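Local atomic coordinates of YcaO (Methanopyrus kandleri, PDB entry 6CIB), a protein that binds ATP-type nucleotides and magnesium and probably uses them to activate peptide backbone amides for thioamidation, as a member of the YcaO family. Residues A[10-14]-A[150-156]; A[41-45]-A[193-197]; A[62-66]-A[250-254]; A[130-134]-A[347-351]; A[144-148]-A[164-168]. One frame throughout, in Å; residues are numbered along the deposited sequence.

Contact 1: A[10-14]-A[150-156]; sequences GFRAF and AGRLREE. With ADP (adenosine-5'-diphosphate), chain G.
R12 and E156 meet across this contact through a salt bridge, R12 NH1 to E156 OE2 at 3.1 Å. The oxygen lies within 4° of the guanidinium plane, whereas NH1 approaches the carboxylate from above, the two planes standing 86° apart. R152 N reaches E156 OE2 from the opposite face, at 2.7 Å, so two donors sandwich it. The other oxygen, E156 OE1, turns its anti lone pair to A13 N, a nearly straight bond of 2.9 Å. Both carboxylate oxygens are thus engaged, which fixes the rotation of the group. A bend at chi2 (-64°) helps R12 lay one guanidinium face over the adenine, R12 CZ 3.3 Å from ADP C4, while R12 NH2 donates to ADP O2' at 3.0 Å. That hydroxyl in turn donates to A150 O, and A150 N bonds ADP O3', so both ribose hydroxyls are read by the strand end at A150. Further out, the R152 guanidinium stacks flat on the F14 ring, R152 CZ 3.7 Å from the F14 centroid, a cation-pi pair; R152 NH1 is also hydrogen-bonded to T19 OG1. L153, at the N-cap position of helix 154-177, packs its CD1 on A13 CB. The chemistry implies that E156, which lines the pocket at the adenine, also probably orients R12 over the base and may partly balance its charge.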
# COMPACT_ATOMS: atom_id res chain seq x y z
N GLY A 10 -0.82 -8.41 8.12
CA GLY A 10 -1.70 -7.27 8.42
C GLY A 10 -2.59 -7.61 9.62
O GLY A 10 -2.51 -8.72 10.15
N PHE A 11 -3.42 -6.65 10.03
CA PHE A 11 -4.29 -6.79 11.21
C PHE A 11 -5.68 -7.27 10.79
O PHE A 11 -6.44 -6.54 10.14
CB PHE A 11 -4.37 -5.47 11.98
CG PHE A 11 -3.03 -4.93 12.39
CD1 PHE A 11 -2.38 -5.42 13.54
CD2 PHE A 11 -2.41 -3.93 11.64
CE1 PHE A 11 -1.14 -4.92 13.91
CE2 PHE A 11 -1.18 -3.43 12.01
CZ PHE A 11 -0.54 -3.92 13.14
N ARG A 12 -6.00 -8.50 11.18
CA ARG A 12 -7.17 -9.21 10.66
C ARG A 12 -8.05 -9.81 11.75
O ARG A 12 -7.55 -10.30 12.76
CB ARG A 12 -6.73 -10.30 9.66
CG ARG A 12 -5.87 -9.83 8.48
CD ARG A 12 -6.61 -8.85 7.57
NE ARG A 12 -5.73 -8.25 6.57
CZ ARG A 12 -6.12 -7.38 5.63
NH1 ARG A 12 -7.40 -7.01 5.53
NH2 ARG A 12 -5.23 -6.89 4.78
N ALA A 13 -9.35 -9.76 11.52
CA ALA A 13 -10.36 -10.27 12.45
C ALA A 13 -10.67 -11.75 12.22
O ALA A 13 -11.41 -12.37 13.00
CB ALA A 13 -11.63 -9.43 12.34
N PHE A 14 -10.09 -12.32 11.16
CA PHE A 14 -10.27 -13.72 10.79
C PHE A 14 -8.92 -14.34 10.43
O PHE A 14 -8.00 -13.64 9.97
CB PHE A 14 -11.25 -13.84 9.60
CG PHE A 14 -12.61 -13.28 9.88
CD1 PHE A 14 -12.89 -11.93 9.66
CD2 PHE A 14 -13.63 -14.10 10.40
CE1 PHE A 14 -14.15 -11.39 9.95
CE2 PHE A 14 -14.89 -13.57 10.69
CZ PHE A 14 -15.15 -12.22 10.46
N ALA A 150 -9.19 -3.55 0.55
CA ALA A 150 -10.31 -4.42 0.88
C ALA A 150 -10.03 -5.11 2.22
O ALA A 150 -8.88 -5.19 2.66
CB ALA A 150 -10.52 -5.44 -0.22
N GLY A 151 -11.10 -5.57 2.88
CA GLY A 151 -10.98 -6.40 4.07
C GLY A 151 -12.25 -7.19 4.33
O GLY A 151 -13.24 -7.05 3.60
N ARG A 152 -12.24 -8.02 5.37
CA ARG A 152 -13.46 -8.68 5.83
C ARG A 152 -14.35 -7.67 6.56
O ARG A 152 -15.57 -7.81 6.56
CB ARG A 152 -13.13 -9.85 6.75
CG ARG A 152 -12.48 -11.05 6.08
CD ARG A 152 -13.43 -11.88 5.23
NE ARG A 152 -14.56 -12.44 5.98
CZ ARG A 152 -14.56 -13.60 6.63
NH1 ARG A 152 -13.49 -14.38 6.67
NH2 ARG A 152 -15.66 -13.99 7.26
N LEU A 153 -13.72 -6.66 7.17
CA LEU A 153 -14.42 -5.58 7.84
C LEU A 153 -13.88 -4.26 7.35
O LEU A 153 -12.73 -4.18 6.91
CB LEU A 153 -14.27 -5.67 9.37
CG LEU A 153 -14.73 -6.95 10.10
CD1 LEU A 153 -14.34 -6.85 11.56
CD2 LEU A 153 -16.23 -7.19 9.99
N ARG A 154 -14.70 -3.22 7.45
CA ARG A 154 -14.30 -1.89 7.02
C ARG A 154 -13.06 -1.40 7.78
O ARG A 154 -12.19 -0.77 7.18
CB ARG A 154 -15.50 -0.91 7.03
CG ARG A 154 -15.72 -0.05 8.26
CD ARG A 154 -15.27 1.38 8.00
NE ARG A 154 -15.73 2.32 9.03
CZ ARG A 154 -14.95 3.04 9.83
NH1 ARG A 154 -13.63 2.99 9.76
NH2 ARG A 154 -15.51 3.84 10.72
N GLU A 155 -12.96 -1.75 9.07
CA GLU A 155 -11.79 -1.39 9.90
C GLU A 155 -10.49 -1.97 9.36
O GLU A 155 -9.48 -1.27 9.32
CB GLU A 155 -11.97 -1.80 11.37
CG GLU A 155 -12.95 -0.94 12.15
CD GLU A 155 -14.39 -1.40 12.02
OE1 GLU A 155 -14.69 -2.30 11.21
OE2 GLU A 155 -15.24 -0.85 12.76
N GLU A 156 -10.52 -3.24 8.93
CA GLU A 156 -9.37 -3.90 8.28
C GLU A 156 -8.88 -3.10 7.09
O GLU A 156 -7.69 -2.85 6.96
CB GLU A 156 -9.76 -5.29 7.79
CG GLU A 156 -9.79 -6.39 8.82
CD GLU A 156 -9.97 -7.76 8.19
OE1 GLU A 156 -10.05 -8.75 8.94
OE2 GLU A 156 -10.03 -7.85 6.94
PB ADP G . -1.04 -4.71 0.10
O1B ADP G . -2.31 -4.11 0.66
O2B ADP G . 0.23 -4.04 0.57
O3B ADP G . -1.07 -4.98 -1.39
PA ADP G . -1.54 -7.54 0.50
O1A ADP G . -1.38 -8.32 1.77
O2A ADP G . -0.86 -8.08 -0.73
O3A ADP G . -0.93 -6.11 0.87
O5' ADP G . -3.12 -7.34 0.24
C5' ADP G . -3.76 -7.11 -1.03
C4' ADP G . -5.24 -6.78 -0.80
O4' ADP G . -5.89 -7.87 -0.12
C3' ADP G . -5.46 -5.56 0.11
O3' ADP G . -6.70 -4.91 -0.24
C2' ADP G . -5.59 -6.17 1.49
O2' ADP G . -6.29 -5.33 2.40
C1' ADP G . -6.33 -7.47 1.19
N9 ADP G . -6.02 -8.56 2.14
C8 ADP G . -4.81 -9.13 2.32
N7 ADP G . -4.86 -10.09 3.27
C5 ADP G . -6.13 -10.17 3.69
C6 ADP G . -6.86 -11.00 4.68
N6 ADP G . -6.20 -11.95 5.39
N1 ADP G . -8.18 -10.77 4.84
C2 ADP G . -8.84 -9.82 4.14
N3 ADP G . -8.24 -9.03 3.21
C4 ADP G . -6.90 -9.16 2.95
O HOH W 1 -5.99 -4.39 8.49

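Contact 2: A[41-45]-A[193-197]; sequences RVGPI and LRRSL. With OXM (oxamic acid), chain I.
V42 N donates to I45 O in a short backbone bond of 2.7 Å, and I45 N returns one to V42 O at 2.9 Å; the same V42 O also meets L197 CD2 of the facing helix at 3.6 Å. The two bonds close a type II' turn over G43 and P44, with G43 at positive phi. Across the contact the meeting is apolar. L193 projects its CD1 methyl against I45 CD1 at 3.5 Å, the two side chains crossing at about a right angle, and L193 CD1 also touches P44 CG at 3.8 Å. One turn later along the helix, L197 CD2 touches both V42 CG1 and I45 CG1. This is a beta-hairpin: strands 34-42 and 45-54 are antiparallel neighbours in a three-stranded sheet, and their connecting turn rests against helix 188-198. Helix 241-260 lies on the inner side, where L250 and A253 touch I45 and L256 touches V42. On the outer, more exposed side P44 CD comes to 3.4 Å from S196 OG. That hydroxyl is carried there because OG stands opposite the backbone N (chi1 -164°). R41, on the strand just before the turn, faces elsewhere: R41 NH1 donates in the guanidinium plane to O3 of a bound oxamic acid, 2.9 Å away with an N-H...O angle of 165°, and R68 binds the same ligand.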
# COMPACT_ATOMS: atom_id res chain seq x y z
N ARG A 41 6.84 -19.33 -6.24
CA ARG A 41 7.48 -19.29 -4.94
C ARG A 41 8.85 -18.65 -5.13
O ARG A 41 9.68 -19.16 -5.90
CB ARG A 41 7.59 -20.69 -4.31
CG ARG A 41 7.70 -20.70 -2.77
CD ARG A 41 7.64 -22.11 -2.16
NE ARG A 41 8.52 -22.98 -2.92
CZ ARG A 41 8.15 -24.00 -3.69
NH1 ARG A 41 6.89 -24.42 -3.76
NH2 ARG A 41 9.09 -24.64 -4.36
N VAL A 42 9.07 -17.53 -4.46
CA VAL A 42 10.34 -16.82 -4.59
C VAL A 42 11.10 -17.06 -3.29
O VAL A 42 10.71 -16.55 -2.23
CB VAL A 42 10.15 -15.32 -4.91
CG1 VAL A 42 11.48 -14.59 -4.96
CG2 VAL A 42 9.41 -15.16 -6.24
N GLY A 43 12.16 -17.86 -3.39
CA GLY A 43 12.81 -18.47 -2.22
C GLY A 43 11.73 -19.17 -1.42
O GLY A 43 11.02 -20.02 -1.97
N PRO A 44 11.55 -18.78 -0.14
CA PRO A 44 10.50 -19.40 0.67
C PRO A 44 9.12 -18.74 0.55
O PRO A 44 8.18 -19.22 1.19
CB PRO A 44 11.04 -19.20 2.09
CG PRO A 44 11.73 -17.87 2.03
CD PRO A 44 12.31 -17.76 0.63
N ILE A 45 8.99 -17.67 -0.24
CA ILE A 45 7.76 -16.86 -0.27
C ILE A 45 6.80 -17.23 -1.41
O ILE A 45 7.15 -17.09 -2.59
CB ILE A 45 8.03 -15.32 -0.30
CG1 ILE A 45 8.87 -14.87 0.93
CG2 ILE A 45 6.72 -14.53 -0.41
CD1 ILE A 45 8.30 -15.28 2.29
N LEU A 193 14.66 -14.84 6.80
CA LEU A 193 13.90 -14.53 5.59
C LEU A 193 14.68 -13.61 4.63
O LEU A 193 14.78 -13.91 3.44
CB LEU A 193 12.52 -13.94 5.93
CG LEU A 193 11.63 -13.41 4.79
CD1 LEU A 193 11.41 -14.43 3.68
CD2 LEU A 193 10.30 -12.93 5.34
N ARG A 194 15.23 -12.52 5.16
CA ARG A 194 16.08 -11.62 4.38
C ARG A 194 17.24 -12.37 3.70
O ARG A 194 17.45 -12.20 2.49
CB ARG A 194 16.60 -10.46 5.24
CG ARG A 194 17.27 -9.35 4.44
CD ARG A 194 18.21 -8.50 5.30
NE ARG A 194 19.33 -9.27 5.86
CZ ARG A 194 20.42 -9.65 5.19
NH1 ARG A 194 21.36 -10.35 5.83
NH2 ARG A 194 20.58 -9.37 3.90
N ARG A 195 17.96 -13.19 4.47
CA ARG A 195 19.05 -14.04 3.93
C ARG A 195 18.54 -15.01 2.87
O ARG A 195 19.21 -15.23 1.85
CB ARG A 195 19.72 -14.84 5.05
CG ARG A 195 20.65 -14.04 5.94
CD ARG A 195 21.16 -14.89 7.09
NE ARG A 195 21.87 -14.08 8.08
CZ ARG A 195 22.48 -14.56 9.17
NH1 ARG A 195 22.49 -15.86 9.43
NH2 ARG A 195 23.09 -13.72 9.99
N SER A 196 17.36 -15.58 3.12
CA SER A 196 16.77 -16.55 2.21
C SER A 196 16.38 -15.90 0.87
O SER A 196 16.63 -16.46 -0.20
CB SER A 196 15.58 -17.24 2.87
OG SER A 196 15.25 -18.41 2.15
N LEU A 197 15.80 -14.70 0.94
CA LEU A 197 15.51 -13.91 -0.26
C LEU A 197 16.77 -13.42 -0.96
O LEU A 197 16.80 -13.33 -2.18
CB LEU A 197 14.56 -12.74 0.03
CG LEU A 197 13.08 -13.09 0.19
CD1 LEU A 197 12.30 -11.86 0.64
CD2 LEU A 197 12.47 -13.66 -1.09
C1 OXM I . 3.86 -25.55 -1.46
N1 OXM I . 4.93 -26.13 -1.98
O1 OXM I . 3.09 -26.14 -0.70
C2 OXM I . 3.59 -24.15 -1.82
O2 OXM I . 2.45 -23.68 -1.61
O3 OXM I . 4.52 -23.47 -2.31

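Contact 3: A[62-66]-A[250-254]; sequences AGKGT and LEVAQ. With ADP (adenosine-5'-diphosphate), chain G.
K64 runs across Q254 at about a right angle and passes L250 on a slant, its chain lying between the helix and the nucleotide. The segment axes of strand 62-64 and helix 250-254 approach to 8.6 Å at 137°. With CG set between the backbone N and the carbonyl carbon (chi1 77°), K64 places CG 3.5 Å from L250 O; a bend at chi2 then carries the chain across the helix toward the phosphates. K64 CE comes within 4.2 Å of E251 CG. L250 leans the other way, L250 CD2 resting on G65 O at 3.7 Å, while the extended Q254 side chain lies with Q254 CG 3.9 Å from A62 CB. K64 NZ donates a hydrogen bond to ADP O2A at 2.7 Å. The contact joins the edge strand of the three-stranded sheet to helix 241-260. Its chemistry implies that the helix packs the aliphatic shaft of K64 while the ammonium serves the alpha-phosphate; E251, whose OE1 accepts from F235 N, probably adds a favourable charge, E251 OE2 lying 4.8 Å from K64 NZ.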
# COMPACT_ATOMS: atom_id res chain seq x y z
N ALA A 62 -1.25 -9.25 -8.42
CA ALA A 62 -0.47 -10.18 -7.62
C ALA A 62 -0.86 -10.14 -6.16
O ALA A 62 -1.34 -9.11 -5.64
CB ALA A 62 1.02 -9.92 -7.80
N GLY A 63 -0.68 -11.28 -5.51
CA GLY A 63 -0.78 -11.41 -4.06
C GLY A 63 0.41 -12.18 -3.56
O GLY A 63 1.16 -12.78 -4.34
N LYS A 64 0.60 -12.15 -2.24
CA LYS A 64 1.73 -12.80 -1.60
C LYS A 64 1.44 -12.93 -0.13
O LYS A 64 0.48 -12.34 0.37
CB LYS A 64 3.05 -12.04 -1.85
CG LYS A 64 3.30 -10.77 -1.03
CD LYS A 64 2.39 -9.63 -1.44
CE LYS A 64 2.89 -8.29 -0.91
NZ LYS A 64 1.76 -7.32 -0.87
N GLY A 65 2.28 -13.70 0.56
CA GLY A 65 2.13 -13.95 2.00
C GLY A 65 3.20 -14.89 2.50
O GLY A 65 4.01 -15.40 1.71
N THR A 66 3.23 -15.13 3.81
CA THR A 66 4.16 -16.11 4.37
C THR A 66 3.68 -17.54 4.12
O THR A 66 4.49 -18.47 4.18
CB THR A 66 4.39 -15.90 5.87
OG1 THR A 66 3.13 -15.99 6.55
CG2 THR A 66 5.01 -14.53 6.14
N LEU A 250 8.19 -9.21 1.66
CA LEU A 250 7.14 -9.83 0.84
C LEU A 250 6.90 -9.09 -0.49
O LEU A 250 6.65 -9.72 -1.51
CB LEU A 250 5.82 -9.95 1.63
CG LEU A 250 5.78 -10.92 2.82
CD1 LEU A 250 4.45 -10.82 3.53
CD2 LEU A 250 6.04 -12.37 2.42
N GLU A 251 7.01 -7.76 -0.45
CA GLU A 251 6.90 -6.94 -1.66
C GLU A 251 8.06 -7.18 -2.62
O GLU A 251 7.85 -7.24 -3.83
CB GLU A 251 6.74 -5.46 -1.32
CG GLU A 251 5.32 -4.95 -1.56
CD GLU A 251 5.15 -3.47 -1.27
OE1 GLU A 251 6.07 -2.67 -1.56
OE2 GLU A 251 4.08 -3.09 -0.73
N VAL A 252 9.27 -7.35 -2.08
CA VAL A 252 10.44 -7.76 -2.88
C VAL A 252 10.18 -9.10 -3.59
O VAL A 252 10.35 -9.19 -4.81
CB VAL A 252 11.72 -7.81 -2.02
CG1 VAL A 252 12.85 -8.52 -2.75
CG2 VAL A 252 12.15 -6.40 -1.64
N ALA A 253 9.73 -10.11 -2.85
CA ALA A 253 9.42 -11.42 -3.45
C ALA A 253 8.38 -11.28 -4.57
O ALA A 253 8.55 -11.84 -5.64
CB ALA A 253 8.94 -12.40 -2.39
N GLN A 254 7.31 -10.51 -4.31
CA GLN A 254 6.30 -10.19 -5.31
C GLN A 254 6.92 -9.52 -6.55
O GLN A 254 6.61 -9.92 -7.69
CB GLN A 254 5.23 -9.29 -4.70
CG GLN A 254 4.07 -8.97 -5.63
CD GLN A 254 2.93 -8.29 -4.89
OE1 GLN A 254 1.88 -8.89 -4.66
NE2 GLN A 254 3.15 -7.06 -4.47
PB ADP G . -1.04 -4.71 0.10
O1B ADP G . -2.31 -4.11 0.66
O2B ADP G . 0.23 -4.04 0.57
O3B ADP G . -1.07 -4.98 -1.39
PA ADP G . -1.54 -7.54 0.50
O1A ADP G . -1.38 -8.32 1.77
O2A ADP G . -0.86 -8.08 -0.73
O3A ADP G . -0.93 -6.11 0.87
O5' ADP G . -3.12 -7.34 0.24
C5' ADP G . -3.76 -7.11 -1.03
C4' ADP G . -5.24 -6.78 -0.80
O4' ADP G . -5.89 -7.87 -0.12
C3' ADP G . -5.46 -5.56 0.11
O3' ADP G . -6.70 -4.91 -0.24
C2' ADP G . -5.59 -6.17 1.49
O2' ADP G . -6.29 -5.33 2.40
C1' ADP G . -6.33 -7.47 1.19
N9 ADP G . -6.02 -8.56 2.14
C8 ADP G . -4.81 -9.13 2.32
N7 ADP G . -4.86 -10.09 3.27
C5 ADP G . -6.13 -10.17 3.69
C6 ADP G . -6.86 -11.00 4.68
N6 ADP G . -6.20 -11.95 5.39
N1 ADP G . -8.18 -10.77 4.84
C2 ADP G . -8.84 -9.82 4.14
N3 ADP G . -8.24 -9.03 3.21
C4 ADP G . -6.90 -9.16 2.95

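Contact 4: A[130-134]-A[347-351]; sequences NEVFH and VRVRV
E131 and R350 form the close half of this contact, in which a loop is fastened over strand 346-351 of the five-stranded antiparallel sheet. R350 NH2 forms a salt bridge and hydrogen bond with E131 OE1 at 2.8 Å, almost in line with the C-O bond, and R350 NE adds a weak bond to the same oxygen. Carboxylate and guanidinium planes are only 22° apart. Bends at chi2 and chi3 fold R350 back so that CD sits by E131 O, and R348 NH2 lies over one face of its guanidinium, 3.7 Å above the plane. E131 and E356, the partner of R350 NH1, would offset the charge of the two arginines; E131 OE2 also pairs with R363. The looser half belongs to R348, whose NH1 donates weakly to V132 O at 2.9 Å. Here two ordered waters complete the bonding of a buried contact: water 3 connects R348 NH2 to E131 OE1. R348 NE is hydrogen-bonded to N146 O. Beside it, water 2 accepts from R348 NH1 at 2.8 Å and lies in reach of N130 O and F133 O.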
# COMPACT_ATOMS: atom_id res chain seq x y z
N ASN A 130 -11.88 11.47 -9.44
CA ASN A 130 -10.49 11.14 -9.85
C ASN A 130 -9.60 10.80 -8.65
O ASN A 130 -8.53 10.20 -8.81
CB ASN A 130 -9.87 12.30 -10.64
CG ASN A 130 -8.60 11.90 -11.41
OD1 ASN A 130 -8.64 11.05 -12.30
ND2 ASN A 130 -7.48 12.53 -11.08
N GLU A 131 -10.05 11.18 -7.45
CA GLU A 131 -9.36 10.86 -6.21
C GLU A 131 -9.97 9.64 -5.51
O GLU A 131 -9.57 9.29 -4.40
CB GLU A 131 -9.36 12.07 -5.27
CG GLU A 131 -8.50 13.24 -5.72
CD GLU A 131 -7.05 12.85 -5.94
OE1 GLU A 131 -6.47 12.11 -5.11
OE2 GLU A 131 -6.48 13.30 -6.95
N VAL A 132 -10.93 8.99 -6.16
CA VAL A 132 -11.59 7.83 -5.59
C VAL A 132 -11.41 6.62 -6.52
O VAL A 132 -10.93 5.56 -6.09
CB VAL A 132 -13.09 8.10 -5.31
CG1 VAL A 132 -13.80 6.84 -4.82
CG2 VAL A 132 -13.26 9.21 -4.29
N PHE A 133 -11.79 6.80 -7.78
CA PHE A 133 -11.87 5.71 -8.74
C PHE A 133 -10.58 5.48 -9.49
O PHE A 133 -9.67 6.32 -9.49
CB PHE A 133 -13.03 5.95 -9.73
CG PHE A 133 -14.39 6.03 -9.09
CD1 PHE A 133 -14.91 4.95 -8.36
CD2 PHE A 133 -15.18 7.17 -9.24
CE1 PHE A 133 -16.17 5.02 -7.78
CE2 PHE A 133 -16.44 7.24 -8.67
CZ PHE A 133 -16.94 6.16 -7.94
N HIS A 134 -10.49 4.30 -10.12
CA HIS A 134 -9.42 3.94 -11.03
C HIS A 134 -9.93 2.86 -11.99
O HIS A 134 -10.42 1.83 -11.53
CB HIS A 134 -8.18 3.43 -10.28
CG HIS A 134 -7.02 3.14 -11.17
ND1 HIS A 134 -6.32 4.13 -11.82
CD2 HIS A 134 -6.45 1.96 -11.54
CE1 HIS A 134 -5.36 3.58 -12.55
NE2 HIS A 134 -5.42 2.27 -12.40
N VAL A 347 -12.51 0.24 0.83
CA VAL A 347 -12.43 1.69 1.03
C VAL A 347 -11.33 2.33 0.21
O VAL A 347 -10.36 1.67 -0.19
CB VAL A 347 -12.26 2.11 2.52
CG1 VAL A 347 -13.38 1.57 3.41
CG2 VAL A 347 -10.89 1.75 3.07
N ARG A 348 -11.50 3.63 -0.03
CA ARG A 348 -10.42 4.48 -0.45
C ARG A 348 -10.13 5.48 0.68
O ARG A 348 -11.02 6.24 1.10
CB ARG A 348 -10.78 5.20 -1.74
CG ARG A 348 -9.61 5.92 -2.40
CD ARG A 348 -8.74 4.95 -3.20
NE ARG A 348 -7.48 5.56 -3.58
CZ ARG A 348 -7.27 6.27 -4.69
NH1 ARG A 348 -8.26 6.45 -5.57
NH2 ARG A 348 -6.08 6.79 -4.92
N VAL A 349 -8.90 5.44 1.18
CA VAL A 349 -8.41 6.38 2.19
C VAL A 349 -7.58 7.42 1.46
O VAL A 349 -6.68 7.07 0.69
CB VAL A 349 -7.56 5.67 3.27
CG1 VAL A 349 -6.92 6.68 4.23
CG2 VAL A 349 -8.41 4.67 4.04
N ARG A 350 -7.92 8.69 1.68
CA ARG A 350 -7.12 9.81 1.19
C ARG A 350 -6.68 10.65 2.38
O ARG A 350 -7.48 10.94 3.28
CB ARG A 350 -7.90 10.68 0.19
CG ARG A 350 -8.67 9.96 -0.92
CD ARG A 350 -7.78 9.14 -1.85
NE ARG A 350 -6.85 9.97 -2.62
CZ ARG A 350 -5.53 9.81 -2.65
NH1 ARG A 350 -4.95 8.83 -1.96
NH2 ARG A 350 -4.79 10.63 -3.39
N VAL A 351 -5.41 11.04 2.39
CA VAL A 351 -4.90 11.99 3.38
C VAL A 351 -4.47 13.22 2.58
O VAL A 351 -3.51 13.14 1.78
CB VAL A 351 -3.77 11.37 4.25
CG1 VAL A 351 -3.28 12.35 5.31
CG2 VAL A 351 -4.25 10.09 4.93
O HOH W 2 -7.94 7.86 -7.98
O HOH W 3 -5.87 9.49 -6.36

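Contact 5: A[144-148]-A[164-168]. With MG (magnesium ion), chain H.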
# COMPACT_ATOMS: atom_id res chain seq x y z
N HIS A 144 -5.23 6.77 -9.51
CA HIS A 144 -4.33 5.72 -8.99
C HIS A 144 -4.99 4.98 -7.82
O HIS A 144 -6.15 5.24 -7.49
CB HIS A 144 -2.94 6.28 -8.62
CG HIS A 144 -2.98 7.35 -7.58
ND1 HIS A 144 -3.10 7.07 -6.23
CD2 HIS A 144 -2.91 8.70 -7.67
CE1 HIS A 144 -3.09 8.20 -5.55
NE2 HIS A 144 -2.99 9.20 -6.40
N THR A 145 -4.26 4.04 -7.21
CA THR A 145 -4.84 3.15 -6.18
C THR A 145 -4.23 3.31 -4.77
O THR A 145 -4.48 2.48 -3.88
CB THR A 145 -4.78 1.67 -6.61
OG1 THR A 145 -3.43 1.30 -6.85
CG2 THR A 145 -5.61 1.42 -7.89
N ASN A 146 -3.43 4.36 -4.56
CA ASN A 146 -2.88 4.63 -3.23
C ASN A 146 -4.00 4.86 -2.23
O ASN A 146 -4.85 5.73 -2.42
CB ASN A 146 -1.92 5.83 -3.23
CG ASN A 146 -1.07 5.89 -1.96
OD1 ASN A 146 -0.46 4.90 -1.57
ND2 ASN A 146 -1.01 7.06 -1.34
N GLY A 147 -4.00 4.05 -1.18
CA GLY A 147 -5.02 4.11 -0.15
C GLY A 147 -6.22 3.22 -0.38
O GLY A 147 -7.15 3.21 0.44
N LEU A 148 -6.24 2.51 -1.51
CA LEU A 148 -7.29 1.55 -1.81
C LEU A 148 -7.03 0.23 -1.10
O LEU A 148 -5.94 -0.33 -1.20
CB LEU A 148 -7.41 1.34 -3.33
CG LEU A 148 -8.46 0.38 -3.88
CD1 LEU A 148 -9.88 0.91 -3.67
CD2 LEU A 148 -8.17 0.16 -5.36
N GLU A 164 -0.81 2.24 4.09
CA GLU A 164 -0.28 2.42 2.73
C GLU A 164 0.02 3.89 2.41
O GLU A 164 1.07 4.20 1.84
CB GLU A 164 -1.24 1.82 1.71
CG GLU A 164 -0.76 1.88 0.28
CD GLU A 164 -1.65 1.06 -0.63
OE1 GLU A 164 -2.56 1.65 -1.25
OE2 GLU A 164 -1.46 -0.17 -0.68
N VAL A 165 -0.90 4.78 2.77
CA VAL A 165 -0.72 6.23 2.56
C VAL A 165 0.51 6.76 3.33
O VAL A 165 1.29 7.54 2.79
CB VAL A 165 -2.01 7.05 2.89
CG1 VAL A 165 -1.74 8.55 2.82
CG2 VAL A 165 -3.14 6.70 1.92
N VAL A 166 0.68 6.32 4.58
CA VAL A 166 1.86 6.68 5.40
C VAL A 166 3.14 6.15 4.74
O VAL A 166 4.13 6.88 4.63
CB VAL A 166 1.72 6.19 6.86
CG1 VAL A 166 2.99 6.48 7.67
CG2 VAL A 166 0.52 6.84 7.51
N GLU A 167 3.08 4.91 4.28
CA GLU A 167 4.19 4.25 3.60
C GLU A 167 4.69 5.05 2.39
O GLU A 167 5.89 5.31 2.26
CB GLU A 167 3.75 2.84 3.20
CG GLU A 167 4.74 2.05 2.37
CD GLU A 167 4.08 0.85 1.70
OE1 GLU A 167 3.65 -0.07 2.42
OE2 GLU A 167 4.01 0.84 0.46
N ARG A 168 3.76 5.45 1.53
CA ARG A 168 4.11 6.21 0.33
C ARG A 168 4.50 7.65 0.64
O ARG A 168 5.28 8.25 -0.10
CB ARG A 168 3.00 6.15 -0.73
CG ARG A 168 2.50 4.74 -1.00
CD ARG A 168 3.20 4.06 -2.15
NE ARG A 168 2.95 2.62 -2.18
CZ ARG A 168 1.85 2.03 -2.63
NH1 ARG A 168 0.81 2.74 -3.08
NH2 ARG A 168 1.77 0.70 -2.60
MG MG H . -4.42 -1.94 -1.96
O HOH W 4 -1.02 1.76 -4.93
O HOH W 5 0.92 8.74 0.39
O HOH W 6 -3.81 -2.06 0.18
O HOH W 7 -3.52 -0.20 -2.99
O HOH W 8 -3.07 -3.49 -2.87
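The magnesium site of the nucleotide pocket borders this contact, in which a type II turn from T145 to L148 meets helix 154-177. L148 O binds the magnesium ion at 2.3 Å, and E81 supplies the other protein ligand. E164 reaches the site through water: E164 OE1 accepts from water 7 at 2.7 Å and OE2 from water 6, both ligands of the ion. With CG trans to the backbone N (chi1 -177°) and the chain extended, E164 spans to the turn, where E164 OE1 offers its anti lone pair to G147 N at 2.8 Å. G147 CA lies 3.8 Å from V165 CG2. N146 and R168 lie alongside, pointing in opposite senses, N146 OD1 2.9 Å from R168 NH1; N146 ND2 is bonded to E356 and, through water 5, to V165 O. R168 has a long link to E164 and a weak one to E167. E164 probably steadies the metal-binding turn and helps order the magnesium-bound waters; it has also been seen binding magnesium directly in this protein, consistent with a carboxylate that can serve the metal either way.

Overall arrangement
Along the chain contact 5 is nested inside the loops closed by contacts 2, 3 and 4, whereas contact 1 crosses every other one. Contacts 4 and 5 have centres about 9 Å apart and touch, V349 N meeting G147 O in a probable hydrogen bond. Contacts 2 and 3, about 10 Å between centres, reach the same three-stranded sheet and meet where V42 CG2 packs on A253 O. Contacts 1 and 5 both use helix 154-177. Contacts 2 and 4 lie on opposite sides of the chain's centre, their own centres about 33 Å apart. Contacts 1 and 3 touch ADP and contact 5 magnesium, so segments distant in sequence converge on one nucleotide-metal site.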